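Local structure of extracellular protein containing a SCP domain (Bacillus anthracis, 4IFA) at residues 227-232 against 237-242; 304-307 against 311-314. The protein is an extracellular protein of unknown function that joins a CAP-associated N-terminal region to an SCP (CAP-superfamily) domain and has been considered a vaccine candidate. One frame throughout, in Å; residues are numbered along the deposited sequence.

Contact 1: residues 227-232 against 237-242; sequences LTNIIR and LPLLAW
Asn229 and Arg232, one helical turn apart, reach from helix 210-234 to the backbone of the incoming segment 237-242, and their side chains make four of the five hydrogen bonds across the contact. The Asn229 carboxamide pairs with both backbone groups of Leu240: its OD1 accepts from Leu240 N at 2.8 Å, nearly straight at 170°, with the donor tilted from the carbonyl plane, while its ND2 gives a hydrogen to Leu240 O at 3.1 Å, on a lone pair. Two bonds to one residue fix the rotation of the amide. Arg232 bends at chi2 (-81°) and chi3 (-70°), which swings its guanidinium back side-on to a single acceptor, Pro238 O; that oxygen lies in the guanidinium plane, 2.8 Å from NE and 3.2 Å from NH2. Arg232 NH1 turns elsewhere, to the carbonyls of Leu315 and Asn317. Closing the loop itself, Leu237 N donates to Arg232 O at 3.0 Å.

Apolar contacts flank these bonds. Leu240 CD2 sits over the centre of one guanidinium face, 3.7 Å from Arg232 CZ, and Leu237 CD1 lies over the opposite face, offset toward the rim. Leu240 CD1 also meets the methyl of Thr228, while Leu239 CD2 rests on Asn229 O.

The contact fastens the connection from helix 210-234 into edge strand 241-242, which runs parallel to strand 322-328 in the mixed sheet of the SCP domain's alpha/beta fold.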
loop_
_atom_site.group_PDB
_atom_site.type_symbol
_atom_site.label_atom_id
_atom_site.label_comp_id
_atom_site.label_asym_id
_atom_site.label_seq_id
_atom_site.Cartn_x
_atom_site.Cartn_y
_atom_site.Cartn_z
ATOM N N LEU A 227 -0.093 -1.868 7.370
ATOM C CA LEU A 227 0.084 -0.483 6.982
ATOM C C LEU A 227 -0.951 0.395 7.684
ATOM O O LEU A 227 -0.706 1.573 7.893
ATOM C CB LEU A 227 0.043 -0.377 5.446
ATOM C CG LEU A 227 1.173 -1.086 4.718
ATOM C CD1 LEU A 227 0.867 -1.108 3.197
ATOM C CD2 LEU A 227 2.478 -0.344 5.014
ATOM N N THR A 228 -2.101 -0.179 8.052
ATOM C CA THR A 228 -3.096 0.571 8.860
ATOM C C THR A 228 -2.475 0.808 10.246
ATOM O O THR A 228 -2.655 1.886 10.793
ATOM C CB THR A 228 -4.445 -0.171 8.973
ATOM O OG1 THR A 228 -5.045 -0.190 7.660
ATOM C CG2 THR A 228 -5.418 0.561 9.877
ATOM N N ASN A 229 -1.781 -0.171 10.810
ATOM C CA ASN A 229 -1.150 0.011 12.108
ATOM C C ASN A 229 -0.003 1.043 12.039
ATOM O O ASN A 229 0.236 1.749 13.012
ATOM C CB ASN A 229 -0.751 -1.290 12.761
ATOM C CG ASN A 229 -1.919 -1.972 13.425
ATOM O OD1 ASN A 229 -2.811 -1.285 13.919
ATOM N ND2 ASN A 229 -1.922 -3.301 13.466
ATOM N N ILE A 230 0.674 1.162 10.898
ATOM C CA ILE A 230 1.662 2.237 10.708
ATOM C C ILE A 230 0.973 3.605 10.779
ATOM O O ILE A 230 1.473 4.531 11.414
ATOM C CB ILE A 230 2.455 2.023 9.417
ATOM C CG1 ILE A 230 3.391 0.837 9.648
ATOM C CG2 ILE A 230 3.199 3.294 8.992
ATOM C CD1 ILE A 230 4.232 0.471 8.498
ATOM N N ILE A 231 -0.194 3.724 10.141
ATOM C CA ILE A 231 -0.968 4.928 10.255
ATOM C C ILE A 231 -1.355 5.178 11.719
ATOM O O ILE A 231 -1.237 6.332 12.215
ATOM C CB ILE A 231 -2.239 4.827 9.360
ATOM C CG1 ILE A 231 -1.865 4.886 7.894
ATOM C CG2 ILE A 231 -3.199 5.978 9.683
ATOM C CD1 ILE A 231 -2.962 4.455 6.922
ATOM N N ARG A 232 -1.854 4.160 12.405
ATOM C CA ARG A 232 -2.265 4.314 13.831
ATOM C C ARG A 232 -1.068 4.843 14.647
ATOM O O ARG A 232 -1.183 5.815 15.412
ATOM C CB ARG A 232 -2.781 3.030 14.472
ATOM C CG ARG A 232 -3.927 2.264 13.818
ATOM C CD ARG A 232 -5.242 2.791 14.090
ATOM N NE ARG A 232 -5.685 2.611 15.472
ATOM C CZ ARG A 232 -6.910 2.913 15.892
ATOM N NH1 ARG A 232 -7.795 3.383 15.044
ATOM N NH2 ARG A 232 -7.229 2.725 17.173
ATOM N N LEU A 237 -2.101 6.528 18.143
ATOM C CA LEU A 237 -3.273 5.733 18.481
ATOM C C LEU A 237 -2.856 4.313 18.806
ATOM O O LEU A 237 -1.851 3.826 18.276
ATOM C CB LEU A 237 -4.235 5.679 17.277
ATOM C CG LEU A 237 -4.906 7.013 16.935
ATOM C CD1 LEU A 237 -5.551 7.002 15.546
ATOM C CD2 LEU A 237 -5.944 7.378 18.009
ATOM N N PRO A 238 -3.654 3.613 19.622
ATOM C CA PRO A 238 -3.322 2.239 19.883
ATOM C C PRO A 238 -3.462 1.408 18.619
ATOM O O PRO A 238 -4.303 1.685 17.767
ATOM C CB PRO A 238 -4.375 1.798 20.898
ATOM C CG PRO A 238 -4.904 3.042 21.471
ATOM C CD PRO A 238 -4.798 4.076 20.408
ATOM N N LEU A 239 -2.657 0.364 18.518
ATOM C CA LEU A 239 -2.697 -0.497 17.371
ATOM C C LEU A 239 -3.942 -1.374 17.418
ATOM O O LEU A 239 -4.550 -1.604 18.489
ATOM C CB LEU A 239 -1.460 -1.376 17.314
ATOM C CG LEU A 239 -0.102 -0.643 17.280
ATOM C CD1 LEU A 239 0.989 -1.638 16.890
ATOM C CD2 LEU A 239 -0.119 0.558 16.314
ATOM N N LEU A 240 -4.355 -1.812 16.246
ATOM C CA LEU A 240 -5.500 -2.691 16.108
ATOM C C LEU A 240 -5.032 -4.145 16.036
ATOM O O LEU A 240 -3.976 -4.480 15.449
ATOM C CB LEU A 240 -6.265 -2.346 14.823
ATOM C CG LEU A 240 -6.818 -0.933 14.715
ATOM C CD1 LEU A 240 -7.271 -0.589 13.299
ATOM C CD2 LEU A 240 -7.933 -0.684 15.721
ATOM N N ALA A 241 -5.788 -5.015 16.688
ATOM C CA ALA A 241 -5.553 -6.463 16.676
ATOM C C ALA A 241 -6.283 -7.104 15.535
ATOM O O ALA A 241 -7.409 -6.779 15.278
ATOM C CB ALA A 241 -6.048 -7.099 18.002
ATOM N N TRP A 242 -5.646 -8.059 14.853
ATOM C CA TRP A 242 -6.269 -8.799 13.777
ATOM C C TRP A 242 -7.383 -9.666 14.305
ATOM O O TRP A 242 -7.224 -10.348 15.345
ATOM C CB TRP A 242 -5.226 -9.727 13.116
ATOM C CG TRP A 242 -5.756 -10.599 11.996
ATOM C CD1 TRP A 242 -6.074 -11.931 12.081
ATOM C CD2 TRP A 242 -6.099 -10.195 10.657
ATOM N NE1 TRP A 242 -6.543 -12.386 10.873
ATOM C CE2 TRP A 242 -6.557 -11.353 9.976
ATOM C CE3 TRP A 242 -6.018 -8.996 9.948
ATOM C CZ2 TRP A 242 -6.952 -11.320 8.639
ATOM C CZ3 TRP A 242 -6.364 -8.973 8.622
ATOM C CH2 TRP A 242 -6.857 -10.110 7.984
HETATM O O HOH W 1 -6.809 0.195 19.358
#

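Contact 2: residues 304-307 against 311-314; sequences GWLN and HRKN
Trp305 lays the five-membered ring of its indole alongside the His311 imidazole, the planes only 20° apart but slid so far that the rings barely overlap. This is the short turn that links helices 298-306 and 309-315 within the alpha/beta fold of the SCP domain. The two rings come closest where Trp305 CD1 meets His311 CD2 at 3.3 Å, and nearer the backbone Trp305 CB and His311 CB are 3.8 Å apart. Polar partners outside the pair help to position both rings: Trp305 NE1 donates to Ile291 O of strand 286-293, and His311 ND1 bonds to Ser308 OG in the turn.

Arg312 makes the hydrogen bond between the two helices' segments. With CG anti to the backbone N (chi1 -178°) and the chain extended as far as NE, the side chain runs past the end of helix 298-306, and its guanidinium reaches Leu306 O. The same NH1 forms a salt bridge with Asp171, which probably balances its charge and links this turn to the CAP-associated N-terminal region. Leu306 CD1 also lies 3.4 Å from Arg312 NH1. The bond from Arg312 NH1 to Leu306 O spans 3.0 Å and is bent to 143° at the hydrogen, with NH1 tilted from the carbonyl plane.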
loop_
_atom_site.group_PDB
_atom_site.type_symbol
_atom_site.label_atom_id
_atom_site.label_comp_id
_atom_site.label_asym_id
_atom_site.label_seq_id
_atom_site.Cartn_x
_atom_site.Cartn_y
_atom_site.Cartn_z
ATOM N N GLY A 304 -5.859 5.574 -0.791
ATOM C CA GLY A 304 -7.132 6.188 -1.174
ATOM C C GLY A 304 -7.973 6.446 0.067
ATOM O O GLY A 304 -8.581 7.531 0.229
ATOM N N TRP A 305 -8.020 5.493 0.993
ATOM C CA TRP A 305 -8.772 5.669 2.240
ATOM C C TRP A 305 -8.201 6.781 3.120
ATOM O O TRP A 305 -8.925 7.613 3.684
ATOM C CB TRP A 305 -8.868 4.378 3.047
ATOM C CG TRP A 305 -9.679 3.311 2.386
ATOM C CD1 TRP A 305 -10.832 3.501 1.668
ATOM C CD2 TRP A 305 -9.485 1.882 2.461
ATOM N NE1 TRP A 305 -11.341 2.292 1.263
ATOM C CE2 TRP A 305 -10.537 1.284 1.726
ATOM C CE3 TRP A 305 -8.518 1.058 3.027
ATOM C CZ2 TRP A 305 -10.623 -0.104 1.579
ATOM C CZ3 TRP A 305 -8.594 -0.291 2.843
ATOM C CH2 TRP A 305 -9.655 -0.857 2.158
ATOM N N LEU A 306 -6.883 6.829 3.243
ATOM C CA LEU A 306 -6.217 7.872 4.064
ATOM C C LEU A 306 -6.561 9.255 3.567
ATOM O O LEU A 306 -6.719 10.204 4.357
ATOM C CB LEU A 306 -4.703 7.685 4.010
ATOM C CG LEU A 306 -3.835 8.578 4.891
ATOM C CD1 LEU A 306 -4.098 8.283 6.358
ATOM C CD2 LEU A 306 -2.351 8.431 4.522
ATOM N N ASN A 307 -6.698 9.389 2.245
ATOM C CA ASN A 307 -6.986 10.667 1.606
ATOM C C ASN A 307 -8.458 11.018 1.379
ATOM O O ASN A 307 -8.769 11.985 0.687
ATOM C CB ASN A 307 -6.209 10.753 0.296
ATOM C CG ASN A 307 -4.763 11.058 0.526
ATOM O OD1 ASN A 307 -4.440 12.208 0.809
ATOM N ND2 ASN A 307 -3.877 10.057 0.376
ATOM N N HIS A 311 -13.435 7.871 5.212
ATOM C CA HIS A 311 -12.690 6.642 5.429
ATOM C C HIS A 311 -11.608 6.834 6.490
ATOM O O HIS A 311 -11.300 5.959 7.309
ATOM C CB HIS A 311 -12.074 6.165 4.118
ATOM C CG HIS A 311 -13.079 5.924 3.039
ATOM N ND1 HIS A 311 -13.564 6.915 2.221
ATOM C CD2 HIS A 311 -13.676 4.777 2.639
ATOM C CE1 HIS A 311 -14.431 6.394 1.368
ATOM N NE2 HIS A 311 -14.498 5.088 1.585
ATOM N N ARG A 312 -10.965 7.997 6.430
ATOM C CA ARG A 312 -9.952 8.398 7.411
ATOM C C ARG A 312 -10.492 8.389 8.828
ATOM O O ARG A 312 -9.791 8.021 9.771
ATOM C CB ARG A 312 -9.409 9.783 7.029
ATOM C CG ARG A 312 -8.305 10.347 7.906
ATOM C CD ARG A 312 -8.082 11.802 7.483
ATOM N NE ARG A 312 -6.928 12.422 8.143
ATOM C CZ ARG A 312 -5.672 12.216 7.758
ATOM N NH1 ARG A 312 -5.382 11.387 6.753
ATOM N NH2 ARG A 312 -4.679 12.813 8.398
ATOM N N LYS A 313 -11.750 8.812 8.999
ATOM C CA LYS A 313 -12.383 8.777 10.316
ATOM C C LYS A 313 -12.311 7.363 10.912
ATOM O O LYS A 313 -12.039 7.228 12.103
ATOM C CB LYS A 313 -13.831 9.329 10.290
ATOM C CG LYS A 313 -13.882 10.833 10.068
ATOM C CD LYS A 313 -15.239 11.488 10.218
ATOM C CE LYS A 313 -15.132 12.966 9.746
ATOM N NZ LYS A 313 -13.985 13.736 10.340
ATOM N N ASN A 314 -12.543 6.310 10.103
ATOM C CA ASN A 314 -12.470 4.958 10.641
ATOM C C ASN A 314 -11.031 4.571 10.973
ATOM O O ASN A 314 -10.756 4.034 12.050
ATOM C CB ASN A 314 -13.075 3.929 9.689
ATOM C CG ASN A 314 -14.564 4.018 9.586
ATOM O OD1 ASN A 314 -15.265 4.251 10.591
ATOM N ND2 ASN A 314 -15.070 3.810 8.382
#

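Contacts 1 and 2 follow one another along the chain and belong to the same SCP domain, their centres about 13 Å apart. Helix 210-234 joins them: the side of it that faces helix 298-306 brings Ile231 CD1 to within 4.0 Å of Leu306 CD1, so the two contacts meet through apolar side chains. A second, looser approach places Arg232 NH1 4.3 Å from Asn314 O. Both arginines bridge segments within the SCP domain; Arg312 in addition reaches Asp171 of the N-terminal region. No active site is assigned to either contact, because the function of the protein is unknown.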